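Local coordinates for protein piwi (PDB 6KR6) that directly binds 24- to 30-nucleotide piRNAs and, within piRNA complexes of this Argonaute-family protein, governs the methylation and repression of transposons, at residues A689-T694 / Y743-S748; L575-F580 / P778-Y783; L166-S171 / K384-W389; V97-L102 / Y113-L118. All coordinates share one frame; numbering follows the deposited sequence.

Interaction 1. Residues A689-T694 / Y743-S748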
loop_
_atom_site.group_PDB
_atom_site.type_symbol
_atom_site.label_atom_id
_atom_site.label_comp_id
_atom_site.label_asym_id
_atom_site.label_seq_id
_atom_site.Cartn_x
_atom_site.Cartn_y
_atom_site.Cartn_z
ATOM N N ALA A 689 -11.793 9.166 16.519
ATOM C CA ALA A 689 -10.676 9.505 15.646
ATOM C C ALA A 689 -10.636 8.480 14.523
ATOM O O ALA A 689 -10.537 7.276 14.782
ATOM C CB ALA A 689 -9.351 9.520 16.410
ATOM N N TYR A 690 -10.726 8.953 13.284
ATOM C CA TYR A 690 -10.699 8.098 12.102
ATOM C C TYR A 690 -9.421 8.408 11.336
ATOM O O TYR A 690 -9.273 9.502 10.782
ATOM C CB TYR A 690 -11.936 8.325 11.235
ATOM C CG TYR A 690 -12.088 7.328 10.110
ATOM C CD1 TYR A 690 -11.478 7.541 8.882
ATOM C CD2 TYR A 690 -12.845 6.174 10.275
ATOM C CE1 TYR A 690 -11.615 6.633 7.849
ATOM C CE2 TYR A 690 -12.988 5.259 9.247
ATOM C CZ TYR A 690 -12.370 5.494 8.036
ATOM O OH TYR A 690 -12.505 4.590 7.005
ATOM N N ILE A 691 -8.502 7.446 11.304
ATOM C CA ILE A 691 -7.183 7.628 10.711
ATOM C C ILE A 691 -6.999 6.601 9.605
ATOM O O ILE A 691 -7.251 5.408 9.810
ATOM C CB ILE A 691 -6.069 7.500 11.764
ATOM C CG1 ILE A 691 -6.369 8.399 12.961
ATOM C CG2 ILE A 691 -4.722 7.854 11.163
ATOM C CD1 ILE A 691 -5.392 8.228 14.091
ATOM N N VAL A 692 -6.555 7.062 8.440
ATOM C CA VAL A 692 -6.257 6.194 7.308
ATOM C C VAL A 692 -4.757 5.932 7.300
ATOM O O VAL A 692 -3.955 6.872 7.238
ATOM C CB VAL A 692 -6.718 6.817 5.983
ATOM C CG1 VAL A 692 -6.447 5.864 4.834
ATOM C CG2 VAL A 692 -8.196 7.173 6.052
ATOM N N VAL A 693 -4.379 4.659 7.360
ATOM C CA VAL A 693 -2.984 4.248 7.467
ATOM C C VAL A 693 -2.502 3.811 6.091
ATOM O O VAL A 693 -3.044 2.866 5.506
ATOM C CB VAL A 693 -2.814 3.123 8.499
ATOM C CG1 VAL A 693 -1.431 2.510 8.390
ATOM C CG2 VAL A 693 -3.058 3.655 9.902
ATOM N N THR A 694 -1.474 4.489 5.578
ATOM C CA THR A 694 -0.947 4.233 4.243
ATOM C C THR A 694 0.566 4.082 4.306
ATOM O O THR A 694 1.256 4.945 4.858
ATOM C CB THR A 694 -1.314 5.366 3.275
ATOM O OG1 THR A 694 -2.738 5.430 3.122
ATOM C CG2 THR A 694 -0.677 5.136 1.914
ATOM N N TYR A 743 -0.082 8.513 8.386
ATOM C CA TYR A 743 -1.315 8.477 9.160
ATOM C C TYR A 743 -2.109 9.738 8.854
ATOM O O TYR A 743 -1.642 10.850 9.128
ATOM C CB TYR A 743 -1.024 8.359 10.655
ATOM C CG TYR A 743 -0.174 7.161 11.009
ATOM C CD1 TYR A 743 -0.755 5.947 11.350
ATOM C CD2 TYR A 743 1.212 7.241 10.997
ATOM C CE1 TYR A 743 0.018 4.850 11.670
ATOM C CE2 TYR A 743 1.991 6.148 11.315
ATOM C CZ TYR A 743 1.390 4.957 11.653
ATOM O OH TYR A 743 2.162 3.864 11.973
ATOM N N ASN A 744 -3.304 9.560 8.295
ATOM C CA ASN A 744 -4.142 10.655 7.816
ATOM C C ASN A 744 -5.420 10.691 8.645
ATOM O O ASN A 744 -6.281 9.817 8.506
ATOM C CB ASN A 744 -4.453 10.483 6.331
ATOM C CG ASN A 744 -5.090 11.712 5.717
ATOM O OD1 ASN A 744 -5.446 11.709 4.542
ATOM N ND2 ASN A 744 -5.225 12.773 6.503
ATOM N N VAL A 745 -5.551 11.717 9.483
ATOM C CA VAL A 745 -6.683 11.851 10.393
ATOM C C VAL A 745 -7.793 12.583 9.645
ATOM O O VAL A 745 -7.793 13.812 9.550
ATOM C CB VAL A 745 -6.290 12.584 11.676
ATOM C CG1 VAL A 745 -7.468 12.645 12.631
ATOM C CG2 VAL A 745 -5.094 11.906 12.327
ATOM N N LEU A 746 -8.750 11.822 9.111
ATOM C CA LEU A 746 -9.870 12.436 8.405
ATOM C C LEU A 746 -10.798 13.160 9.372
ATOM O O LEU A 746 -11.141 14.329 9.161
ATOM C CB LEU A 746 -10.632 11.379 7.608
ATOM C CG LEU A 746 -9.839 10.724 6.479
ATOM C CD1 LEU A 746 -10.755 9.895 5.598
ATOM C CD2 LEU A 746 -9.112 11.779 5.662
ATOM N N TYR A 747 -11.216 12.483 10.440
ATOM C CA TYR A 747 -12.071 13.083 11.453
ATOM C C TYR A 747 -11.457 12.890 12.831
ATOM O O TYR A 747 -10.859 11.847 13.113
ATOM C CB TYR A 747 -13.482 12.484 11.431
ATOM C CG TYR A 747 -14.400 13.102 12.458
ATOM C CD1 TYR A 747 -14.987 14.339 12.231
ATOM C CD2 TYR A 747 -14.671 12.457 13.658
ATOM C CE1 TYR A 747 -15.822 14.916 13.167
ATOM C CE2 TYR A 747 -15.506 13.026 14.601
ATOM C CZ TYR A 747 -16.079 14.255 14.350
ATOM O OH TYR A 747 -16.911 14.825 15.285
ATOM N N SER A 748 -11.622 13.893 13.691
ATOM C CA SER A 748 -11.108 13.822 15.056
ATOM C C SER A 748 -11.996 14.647 15.973
ATOM O O SER A 748 -12.091 15.869 15.813
ATOM C CB SER A 748 -9.661 14.313 15.126
ATOM O OG SER A 748 -9.223 14.407 16.471
#

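Interaction 2. Residues L575-F580 / P778-Y783. With HG (mercury (II) ion), chain G.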
loop_
_atom_site.group_PDB
_atom_site.type_symbol
_atom_site.label_atom_id
_atom_site.label_comp_id
_atom_site.label_asym_id
_atom_site.label_seq_id
_atom_site.Cartn_x
_atom_site.Cartn_y
_atom_site.Cartn_z
ATOM N N LEU A 575 -10.879 3.541 26.213
ATOM C CA LEU A 575 -10.485 3.666 24.816
ATOM C C LEU A 575 -10.564 2.308 24.134
ATOM O O LEU A 575 -10.030 1.317 24.643
ATOM C CB LEU A 575 -9.070 4.234 24.697
ATOM C CG LEU A 575 -8.322 3.986 23.384
ATOM C CD1 LEU A 575 -9.041 4.608 22.194
ATOM C CD2 LEU A 575 -6.896 4.506 23.475
ATOM N N MET A 576 -11.231 2.272 22.987
ATOM C CA MET A 576 -11.287 1.096 22.133
ATOM C C MET A 576 -10.583 1.422 20.826
ATOM O O MET A 576 -10.987 2.347 20.113
ATOM C CB MET A 576 -12.733 0.668 21.887
ATOM C CG MET A 576 -12.943 -0.201 20.659
ATOM S SD MET A 576 -14.508 -1.089 20.790
ATOM C CE MET A 576 -14.829 -1.492 19.078
ATOM N N THR A 577 -9.525 0.678 20.523
ATOM C CA THR A 577 -8.771 0.855 19.291
ATOM C C THR A 577 -9.228 -0.185 18.281
ATOM O O THR A 577 -9.233 -1.383 18.580
ATOM C CB THR A 577 -7.268 0.721 19.537
ATOM O OG1 THR A 577 -6.908 1.455 20.713
ATOM C CG2 THR A 577 -6.489 1.266 18.352
ATOM N N ILE A 578 -9.618 0.272 17.095
ATOM C CA ILE A 578 -10.109 -0.606 16.042
ATOM C C ILE A 578 -9.135 -0.578 14.876
ATOM O O ILE A 578 -8.663 0.489 14.466
ATOM C CB ILE A 578 -11.519 -0.211 15.565
ATOM C CG1 ILE A 578 -12.467 -0.020 16.746
ATOM C CG2 ILE A 578 -12.073 -1.272 14.633
ATOM C CD1 ILE A 578 -13.850 0.433 16.322
ATOM N N GLY A 579 -8.835 -1.759 14.348
ATOM C CA GLY A 579 -8.128 -1.890 13.091
ATOM C C GLY A 579 -8.984 -2.666 12.108
ATOM O O GLY A 579 -9.816 -3.483 12.499
ATOM N N PHE A 580 -8.773 -2.401 10.823
ATOM C CA PHE A 580 -9.594 -3.010 9.784
ATOM C C PHE A 580 -8.773 -3.112 8.508
ATOM O O PHE A 580 -8.099 -2.151 8.129
ATOM C CB PHE A 580 -10.867 -2.187 9.543
ATOM C CG PHE A 580 -11.702 -2.674 8.390
ATOM C CD1 PHE A 580 -12.492 -3.803 8.517
ATOM C CD2 PHE A 580 -11.714 -1.986 7.186
ATOM C CE1 PHE A 580 -13.263 -4.249 7.462
ATOM C CE2 PHE A 580 -12.486 -2.428 6.129
ATOM C CZ PHE A 580 -13.261 -3.561 6.269
ATOM N N PRO A 778 0.034 0.275 13.188
ATOM C CA PRO A 778 -0.547 -0.046 14.497
ATOM C C PRO A 778 -0.890 -1.527 14.607
ATOM O O PRO A 778 -1.173 -2.198 13.612
ATOM C CB PRO A 778 -1.801 0.832 14.549
ATOM C CG PRO A 778 -1.435 2.019 13.728
ATOM C CD PRO A 778 -0.544 1.509 12.622
ATOM N N ALA A 779 -0.871 -2.030 15.845
ATOM C CA ALA A 779 -0.972 -3.468 16.074
ATOM C C ALA A 779 -2.303 -4.030 15.591
ATOM O O ALA A 779 -2.342 -5.097 14.969
ATOM C CB ALA A 779 -0.778 -3.775 17.554
ATOM N N VAL A 780 -3.405 -3.333 15.878
ATOM C CA VAL A 780 -4.713 -3.816 15.445
ATOM C C VAL A 780 -4.787 -3.905 13.926
ATOM O O VAL A 780 -5.422 -4.814 13.380
ATOM C CB VAL A 780 -5.830 -2.925 16.021
ATOM C CG1 VAL A 780 -5.924 -3.100 17.530
ATOM C CG2 VAL A 780 -5.579 -1.467 15.673
ATOM N N CYS A 781 -4.119 -2.989 13.220
ATOM C CA CYS A 781 -4.135 -3.027 11.759
ATOM C C CYS A 781 -3.373 -4.237 11.229
ATOM O O CYS A 781 -3.819 -4.895 10.279
ATOM C CB CYS A 781 -3.548 -1.731 11.199
ATOM S SG CYS A 781 -4.439 -1.029 9.791
ATOM N N GLN A 782 -2.220 -4.548 11.829
ATOM C CA GLN A 782 -1.471 -5.733 11.425
ATOM C C GLN A 782 -2.242 -7.006 11.757
ATOM O O GLN A 782 -2.207 -7.979 10.995
ATOM C CB GLN A 782 -0.098 -5.737 12.098
ATOM C CG GLN A 782 0.820 -6.859 11.640
ATOM C CD GLN A 782 1.526 -6.548 10.335
ATOM O OE1 GLN A 782 1.891 -5.403 10.069
ATOM N NE2 GLN A 782 1.726 -7.572 9.512
ATOM N N TYR A 783 -2.951 -7.014 12.890
ATOM C CA TYR A 783 -3.821 -8.139 13.221
ATOM C C TYR A 783 -4.910 -8.317 12.172
ATOM O O TYR A 783 -5.199 -9.443 11.749
ATOM C CB TYR A 783 -4.449 -7.934 14.600
ATOM C CG TYR A 783 -3.513 -8.145 15.773
ATOM C CD1 TYR A 783 -2.678 -9.253 15.834
ATOM C CD2 TYR A 783 -3.474 -7.236 16.824
ATOM C CE1 TYR A 783 -1.830 -9.446 16.906
ATOM C CE2 TYR A 783 -2.626 -7.420 17.898
ATOM C CZ TYR A 783 -1.807 -8.526 17.933
ATOM O OH TYR A 783 -0.963 -8.711 19.002
HETATM HG HG HG G . -2.749 -2.646 8.351
#

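Interaction 3. Residues L166-S171 / K384-W389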
loop_
_atom_site.group_PDB
_atom_site.type_symbol
_atom_site.label_atom_id
_atom_site.label_comp_id
_atom_site.label_asym_id
_atom_site.label_seq_id
_atom_site.Cartn_x
_atom_site.Cartn_y
_atom_site.Cartn_z
ATOM N N LEU A 166 1.246 20.336 -15.356
ATOM C CA LEU A 166 1.410 20.372 -16.806
ATOM C C LEU A 166 2.785 20.906 -17.194
ATOM O O LEU A 166 3.416 20.396 -18.129
ATOM C CB LEU A 166 0.301 21.207 -17.444
ATOM C CG LEU A 166 -0.888 20.409 -17.983
ATOM C CD1 LEU A 166 -0.440 19.478 -19.100
ATOM C CD2 LEU A 166 -1.571 19.624 -16.873
ATOM N N ILE A 167 3.274 21.920 -16.477
ATOM C CA ILE A 167 4.604 22.462 -16.755
ATOM C C ILE A 167 5.672 21.400 -16.521
ATOM O O ILE A 167 6.577 21.201 -17.344
ATOM C CB ILE A 167 4.861 23.716 -15.899
ATOM C CG1 ILE A 167 3.951 24.865 -16.337
ATOM C CG2 ILE A 167 6.326 24.121 -15.968
ATOM C CD1 ILE A 167 4.011 26.068 -15.425
ATOM N N LEU A 168 5.581 20.698 -15.390
ATOM C CA LEU A 168 6.578 19.681 -15.080
ATOM C C LEU A 168 6.505 18.508 -16.048
ATOM O O LEU A 168 7.539 17.928 -16.383
ATOM C CB LEU A 168 6.417 19.205 -13.638
ATOM C CG LEU A 168 6.747 20.263 -12.583
ATOM C CD1 LEU A 168 6.712 19.661 -11.188
ATOM C CD2 LEU A 168 8.099 20.905 -12.863
ATOM N N ARG A 169 5.307 18.152 -16.520
ATOM C CA ARG A 169 5.202 17.103 -17.532
ATOM C C ARG A 169 5.827 17.547 -18.849
ATOM O O ARG A 169 6.518 16.763 -19.515
ATOM C CB ARG A 169 3.739 16.710 -17.737
ATOM C CG ARG A 169 3.112 15.965 -16.567
ATOM C CD ARG A 169 1.696 15.515 -16.897
ATOM N NE ARG A 169 1.678 14.543 -17.986
ATOM C CZ ARG A 169 0.571 14.047 -18.532
ATOM N NH1 ARG A 169 -0.619 14.435 -18.094
ATOM N NH2 ARG A 169 0.656 13.165 -19.519
ATOM N N ARG A 170 5.593 18.803 -19.239
ATOM C CA ARG A 170 6.241 19.346 -20.429
ATOM C C ARG A 170 7.758 19.294 -20.298
ATOM O O ARG A 170 8.466 19.035 -21.279
ATOM C CB ARG A 170 5.767 20.780 -20.664
ATOM C CG ARG A 170 6.245 21.413 -21.959
ATOM C CD ARG A 170 5.722 22.837 -22.079
ATOM N NE ARG A 170 6.248 23.530 -23.251
ATOM C CZ ARG A 170 6.012 24.807 -23.530
ATOM N NH1 ARG A 170 5.256 25.534 -22.718
ATOM N NH2 ARG A 170 6.531 25.359 -24.618
ATOM N N SER A 171 8.275 19.532 -19.090
ATOM C CA SER A 171 9.717 19.429 -18.873
ATOM C C SER A 171 10.187 17.980 -18.963
ATOM O O SER A 171 11.196 17.682 -19.613
ATOM C CB SER A 171 10.091 20.035 -17.519
ATOM O OG SER A 171 11.497 20.024 -17.334
ATOM N N LYS A 384 15.109 23.937 -21.093
ATOM C CA LYS A 384 14.465 25.024 -21.822
ATOM C C LYS A 384 13.057 25.277 -21.295
ATOM O O LYS A 384 12.677 26.423 -21.019
ATOM C CB LYS A 384 14.435 24.703 -23.316
ATOM N N VAL A 385 12.269 24.209 -21.149
ATOM C CA VAL A 385 10.918 24.342 -20.613
ATOM C C VAL A 385 10.958 24.907 -19.201
ATOM O O VAL A 385 10.169 25.793 -18.847
ATOM C CB VAL A 385 10.188 22.985 -20.656
ATOM C CG1 VAL A 385 8.860 23.070 -19.920
ATOM C CG2 VAL A 385 9.979 22.540 -22.094
ATOM N N LEU A 386 11.884 24.417 -18.373
ATOM C CA LEU A 386 11.964 24.904 -16.998
ATOM C C LEU A 386 12.325 26.386 -16.951
ATOM O O LEU A 386 11.739 27.150 -16.175
ATOM C CB LEU A 386 12.976 24.081 -16.205
ATOM C CG LEU A 386 12.496 22.720 -15.700
ATOM C CD1 LEU A 386 13.588 22.046 -14.886
ATOM C CD2 LEU A 386 11.226 22.869 -14.878
ATOM N N ARG A 387 13.280 26.810 -17.779
ATOM C CA ARG A 387 13.761 28.185 -17.719
ATOM C C ARG A 387 12.771 29.164 -18.334
ATOM O O ARG A 387 12.703 30.321 -17.902
ATOM C CB ARG A 387 15.116 28.295 -18.419
ATOM N N ASP A 388 12.002 28.730 -19.338
ATOM C CA ASP A 388 11.044 29.632 -19.972
ATOM C C ASP A 388 10.025 30.168 -18.975
ATOM O O ASP A 388 9.520 31.284 -19.144
ATOM C CB ASP A 388 10.336 28.919 -21.124
ATOM N N TRP A 389 9.717 29.400 -17.933
ATOM C CA TRP A 389 8.813 29.841 -16.883
ATOM C C TRP A 389 9.536 30.514 -15.726
ATOM O O TRP A 389 8.894 30.846 -14.723
ATOM C CB TRP A 389 7.994 28.655 -16.367
ATOM C CG TRP A 389 6.993 28.160 -17.360
ATOM C CD1 TRP A 389 7.222 27.306 -18.399
ATOM C CD2 TRP A 389 5.601 28.492 -17.411
ATOM N NE1 TRP A 389 6.057 27.086 -19.094
ATOM C CE2 TRP A 389 5.048 27.801 -18.506
ATOM C CE3 TRP A 389 4.771 29.306 -16.635
ATOM C CZ2 TRP A 389 3.701 27.898 -18.845
ATOM C CZ3 TRP A 389 3.434 29.400 -16.973
ATOM C CH2 TRP A 389 2.912 28.702 -18.069
#

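Interaction 4. Residues V97-L102 / Y113-L118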
loop_
_atom_site.group_PDB
_atom_site.type_symbol
_atom_site.label_atom_id
_atom_site.label_comp_id
_atom_site.label_asym_id
_atom_site.label_seq_id
_atom_site.Cartn_x
_atom_site.Cartn_y
_atom_site.Cartn_z
ATOM N N VAL A 97 -5.442 24.977 -35.010
ATOM C CA VAL A 97 -5.124 26.127 -35.850
ATOM C C VAL A 97 -5.041 27.390 -35.002
ATOM O O VAL A 97 -4.179 28.247 -35.221
ATOM C CB VAL A 97 -6.160 26.267 -36.980
ATOM C CG1 VAL A 97 -5.867 27.495 -37.824
ATOM C CG2 VAL A 97 -6.175 25.014 -37.842
ATOM N N ARG A 98 -5.932 27.518 -34.015
ATOM C CA ARG A 98 -5.871 28.654 -33.102
ATOM C C ARG A 98 -4.586 28.632 -32.283
ATOM O O ARG A 98 -3.991 29.683 -32.013
ATOM C CB ARG A 98 -7.090 28.648 -32.182
ATOM C CG ARG A 98 -8.421 28.575 -32.911
ATOM C CD ARG A 98 -9.564 28.269 -31.952
ATOM N NE ARG A 98 -10.161 29.475 -31.386
ATOM C CZ ARG A 98 -11.043 29.472 -30.392
ATOM N NH1 ARG A 98 -11.423 28.325 -29.847
ATOM N NH2 ARG A 98 -11.541 30.615 -29.938
ATOM N N MET A 99 -4.148 27.439 -31.873
ATOM C CA MET A 99 -2.894 27.323 -31.137
ATOM C C MET A 99 -1.721 27.798 -31.982
ATOM O O MET A 99 -0.858 28.537 -31.499
ATOM C CB MET A 99 -2.682 25.879 -30.684
ATOM C CG MET A 99 -3.773 25.360 -29.764
ATOM S SD MET A 99 -3.412 23.716 -29.128
ATOM C CE MET A 99 -1.830 24.008 -28.339
ATOM N N GLY A 100 -1.683 27.395 -33.253
ATOM C CA GLY A 100 -0.635 27.887 -34.140
ATOM C C GLY A 100 -0.714 29.387 -34.370
ATOM O O GLY A 100 0.311 30.083 -34.402
ATOM N N VAL A 101 -1.934 29.908 -34.524
ATOM C CA VAL A 101 -2.120 31.334 -34.768
ATOM C C VAL A 101 -1.625 32.148 -33.580
ATOM O O VAL A 101 -0.996 33.200 -33.749
ATOM C CB VAL A 101 -3.598 31.625 -35.091
ATOM C CG1 VAL A 101 -3.920 33.093 -34.872
ATOM C CG2 VAL A 101 -3.909 31.221 -36.523
ATOM N N LEU A 102 -1.888 31.674 -32.360
ATOM C CA LEU A 102 -1.361 32.374 -31.193
ATOM C C LEU A 102 0.146 32.172 -31.069
ATOM O O LEU A 102 0.866 33.086 -30.648
ATOM C CB LEU A 102 -2.079 31.914 -29.921
ATOM C CG LEU A 102 -2.519 33.032 -28.964
ATOM C CD1 LEU A 102 -3.107 32.448 -27.693
ATOM C CD2 LEU A 102 -1.377 33.979 -28.628
ATOM N N TYR A 113 4.105 29.124 -22.270
ATOM C CA TYR A 113 2.701 29.408 -22.019
ATOM C C TYR A 113 1.877 28.169 -22.332
ATOM O O TYR A 113 2.272 27.329 -23.145
ATOM C CB TYR A 113 2.205 30.614 -22.839
ATOM C CG TYR A 113 2.104 30.384 -24.332
ATOM C CD1 TYR A 113 3.186 30.628 -25.169
ATOM C CD2 TYR A 113 0.919 29.942 -24.906
ATOM C CE1 TYR A 113 3.093 30.423 -26.533
ATOM C CE2 TYR A 113 0.818 29.734 -26.267
ATOM C CZ TYR A 113 1.908 29.977 -27.075
ATOM O OH TYR A 113 1.812 29.772 -28.430
ATOM N N LEU A 114 0.727 28.060 -21.674
ATOM C CA LEU A 114 -0.175 26.925 -21.835
ATOM C C LEU A 114 -1.457 27.431 -22.480
ATOM O O LEU A 114 -2.198 28.209 -21.869
ATOM C CB LEU A 114 -0.462 26.255 -20.490
ATOM C CG LEU A 114 0.772 25.899 -19.656
ATOM C CD1 LEU A 114 0.361 25.255 -18.343
ATOM C CD2 LEU A 114 1.706 24.991 -20.438
ATOM N N PHE A 115 -1.724 26.992 -23.706
ATOM C CA PHE A 115 -2.886 27.446 -24.458
ATOM C C PHE A 115 -3.679 26.235 -24.919
ATOM O O PHE A 115 -3.116 25.322 -25.532
ATOM C CB PHE A 115 -2.462 28.300 -25.657
ATOM C CG PHE A 115 -3.609 28.946 -26.377
ATOM C CD1 PHE A 115 -4.540 29.699 -25.683
ATOM C CD2 PHE A 115 -3.746 28.818 -27.749
ATOM C CE1 PHE A 115 -5.596 30.298 -26.338
ATOM C CE2 PHE A 115 -4.798 29.418 -28.413
ATOM C CZ PHE A 115 -5.725 30.161 -27.706
ATOM N N ASP A 116 -4.978 26.219 -24.624
ATOM C CA ASP A 116 -5.820 25.106 -25.047
ATOM C C ASP A 116 -6.717 25.459 -26.228
ATOM O O ASP A 116 -7.583 24.662 -26.597
ATOM C CB ASP A 116 -6.671 24.601 -23.879
ATOM C CG ASP A 116 -7.869 25.486 -23.605
ATOM O OD1 ASP A 116 -7.753 26.714 -23.791
ATOM O OD2 ASP A 116 -8.926 24.954 -23.208
ATOM N N GLY A 117 -6.518 26.625 -26.837
ATOM C CA GLY A 117 -7.442 27.151 -27.816
ATOM C C GLY A 117 -8.441 28.136 -27.249
ATOM O O GLY A 117 -9.116 28.826 -28.022
ATOM N N LEU A 118 -8.550 28.218 -25.922
ATOM C CA LEU A 118 -9.445 29.162 -25.267
ATOM C C LEU A 118 -8.802 29.676 -23.984
ATOM O O LEU A 118 -8.588 30.882 -23.830
ATOM C CB LEU A 118 -10.797 28.504 -24.975
ATOM C CG LEU A 118 -12.041 29.388 -25.096
ATOM C CD1 LEU A 118 -12.075 30.459 -24.016
ATOM C CD2 LEU A 118 -12.110 30.016 -26.480
#

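Interaction 1. Residues A689-T694 / Y743-S748
Tyr743 carries CG anti to its carbonyl carbon (chi1 -56°), which swings the ring along the strand until CD1 lies 3.6 Å from CG2 of Val693; the two side chains run alongside, pointing the same way. On the same face Val745 repeats the scheme, its CG2 meeting CG1 of Ile691 at 3.8 Å, while Ile691 CG2 reaches the edge of the Tyr743 ring. Beta-branched residues suit this place because their stiff, broad side chains tile a sheet face. The backbones are antiparallel. Val692 N gives a nearly straight bond to Asn744 O (2.8 Å, 168°) and Val692 O receives Asn744 N, so one residue is held at both its polar atoms. Then the register slips by one: two residues, Leu746 and Tyr747, are set against the single Tyr690, which makes a classic beta bulge. Tyr690 N bonds Tyr747 O at 2.9 Å, whereas Tyr690 O takes the more bent bond from Leu746 N (131°). The bulge also turns the chain, and Leu746 lays CD1 3.8 Å from Val692 CG2 and near Tyr690 CE1. Beyond this pair, strand 646-652 hydrogen-bonds the far edge of 689-694 in the central sheet of the RNase H-like Piwi domain. Helix 659-680 packs on Tyr690, Asn744 and Leu746, its Glu666 binding the Tyr690 hydroxyl, and helix 754-764 packs on Ala689, Ile691 and Tyr743 of the other face.

Interaction 2. Residues L575-F580 / P778-Y783
Val780 leans on the strand with both methyls: CG2 comes 3.5 Å from Gly579 N and 3.9 Å from CG2 of Thr577, while CG1 lies near Thr577 O. The threonine and valine side chains cross at about a right angle, methyl against methyl. Where the backbones come closest, Gly579 CA is 4.2 Å from Cys781 N; a CB at this position would run into Val780 C, so glycine is what lets a helix turn lie directly on the strand, with their axes 6.2 Å apart. Cys781 carries SG past the strand backbone, 4.2 Å from Phe580 O, to a mercury ion at 2.7 Å. Sulfur, a soft ligand, suits mercury well, and Asp652, an active-site residue by similarity, is the other ligand, so the contact borders the probable catalytic centre. In the next shell, Pro778 at the N-cap starts the helix and its carbonyl accepts from Gln782 N; Gln782 itself packs on a phosphate of the bound RNA. Ser599 OG bonds Thr577 N from strand 592-599. That strand and the parallel strand 646-652 flank 575-580, and helix 625-640 packs on Met576 and Phe580, away from helix 779-795.

Interaction 3. Residues L166-S171 / K384-W389
Ile167 drives its CD1 methyl squarely onto Trp389: the carbon stands 3.4 Å from the centroid of the six-membered ring and 9° off the ring normal, a CH-pi contact, the two side chains arriving from opposite directions. The long branch of isoleucine is well suited to reach the ring centre. Arg170 approaches the same indole, its NH1 near the ring plane at the NE1 edge and the guanidinium nearly perpendicular to the ring. Its extended chain, with CG anti to the backbone N (chi1 -173°), crosses Val385 obliquely, CG lying 3.7 Å from CG1. That valine methyl also rests on Ser171 N, so a short branched side chain fills the place against the helix backbone. Small Ser171 leaves room for Leu386, whose CG and CD2 both lie 4.0 Å from its CB, and Ser171 O is bonded by Ser382 OG. Shortening Trp389 to an alanine is likely to leave the Ile167 methyl without its aromatic face and open a gap beside Leu114. With axes 8.9 Å apart and directions 147° from parallel, this is a close antiparallel helix pair, joining helix 158-172 to the C-terminal end of helix 380-388 and the turn into strand 392-405.

Interaction 4. Residues V97-L102 / Y113-L118
Leu102, Met99 and Arg98 of one helix face bear on Phe115 and the turn after it, where helix 95-103 packs on the edge strand of the antiparallel sheet of the Piwi N-terminal domain. The aromatic contacts centre on Phe115, whose CG anti to the backbone N (chi1 -173°) carries the ring across to the helix. Leu102 CD1 sits over its centre, 3.4 Å from the centroid and 7° off the normal, a CH-pi contact; Gly117 N lies over the opposite face, so the ring is sandwiched. A flat, apolar phenylalanine suits this slot. Among apolar contacts, Met99 slides past the ring, CG 4.0 Å from CD2, and bends so that CE lies 3.4 Å from Phe115 O; a flexible thioether can follow that contour. Leu118 CD2 packs alongside Arg98, 3.6 Å from its NH2. The polar contacts belong to Arg98. Gly117 O lies over one face of its guanidinium, too poorly angled for a hydrogen bond, while Glu87 holds NH2 in a salt bridge. With a leucine in place of Arg98, the Glu87 carboxylate would probably lose its charged mate. Glycine suits the place of Gly117, where the positive phi would jam a side chain against the preceding carbonyl. The turn is an Asx turn: Asp116 OD1, met from above the carboxylate plane, accepts Leu118 N at 2.7 Å.

In the fold
The four contacts form two touching pairs well separated in the molecule, one nearer the middle and one far out. Interaction 4 comes first along the chain, and interaction 3 then joins a helix of the N-terminal part to helix 380-388. Their centres are 17 Å apart, and Leu114 of interaction 4 packs on Ile167 and Trp389 of interaction 3. Interaction 2 opens next and spans interaction 1 within the Piwi range; these two lie 13 Å apart, meet where Tyr743 touches Pro778, and share a sheet beside the probable active site, with interaction 2 the nearer to the bound RNA. Centres of interactions 2 and 4 are 54 Å apart, so interactions 3 and 4 stand well away from the catalytic centre.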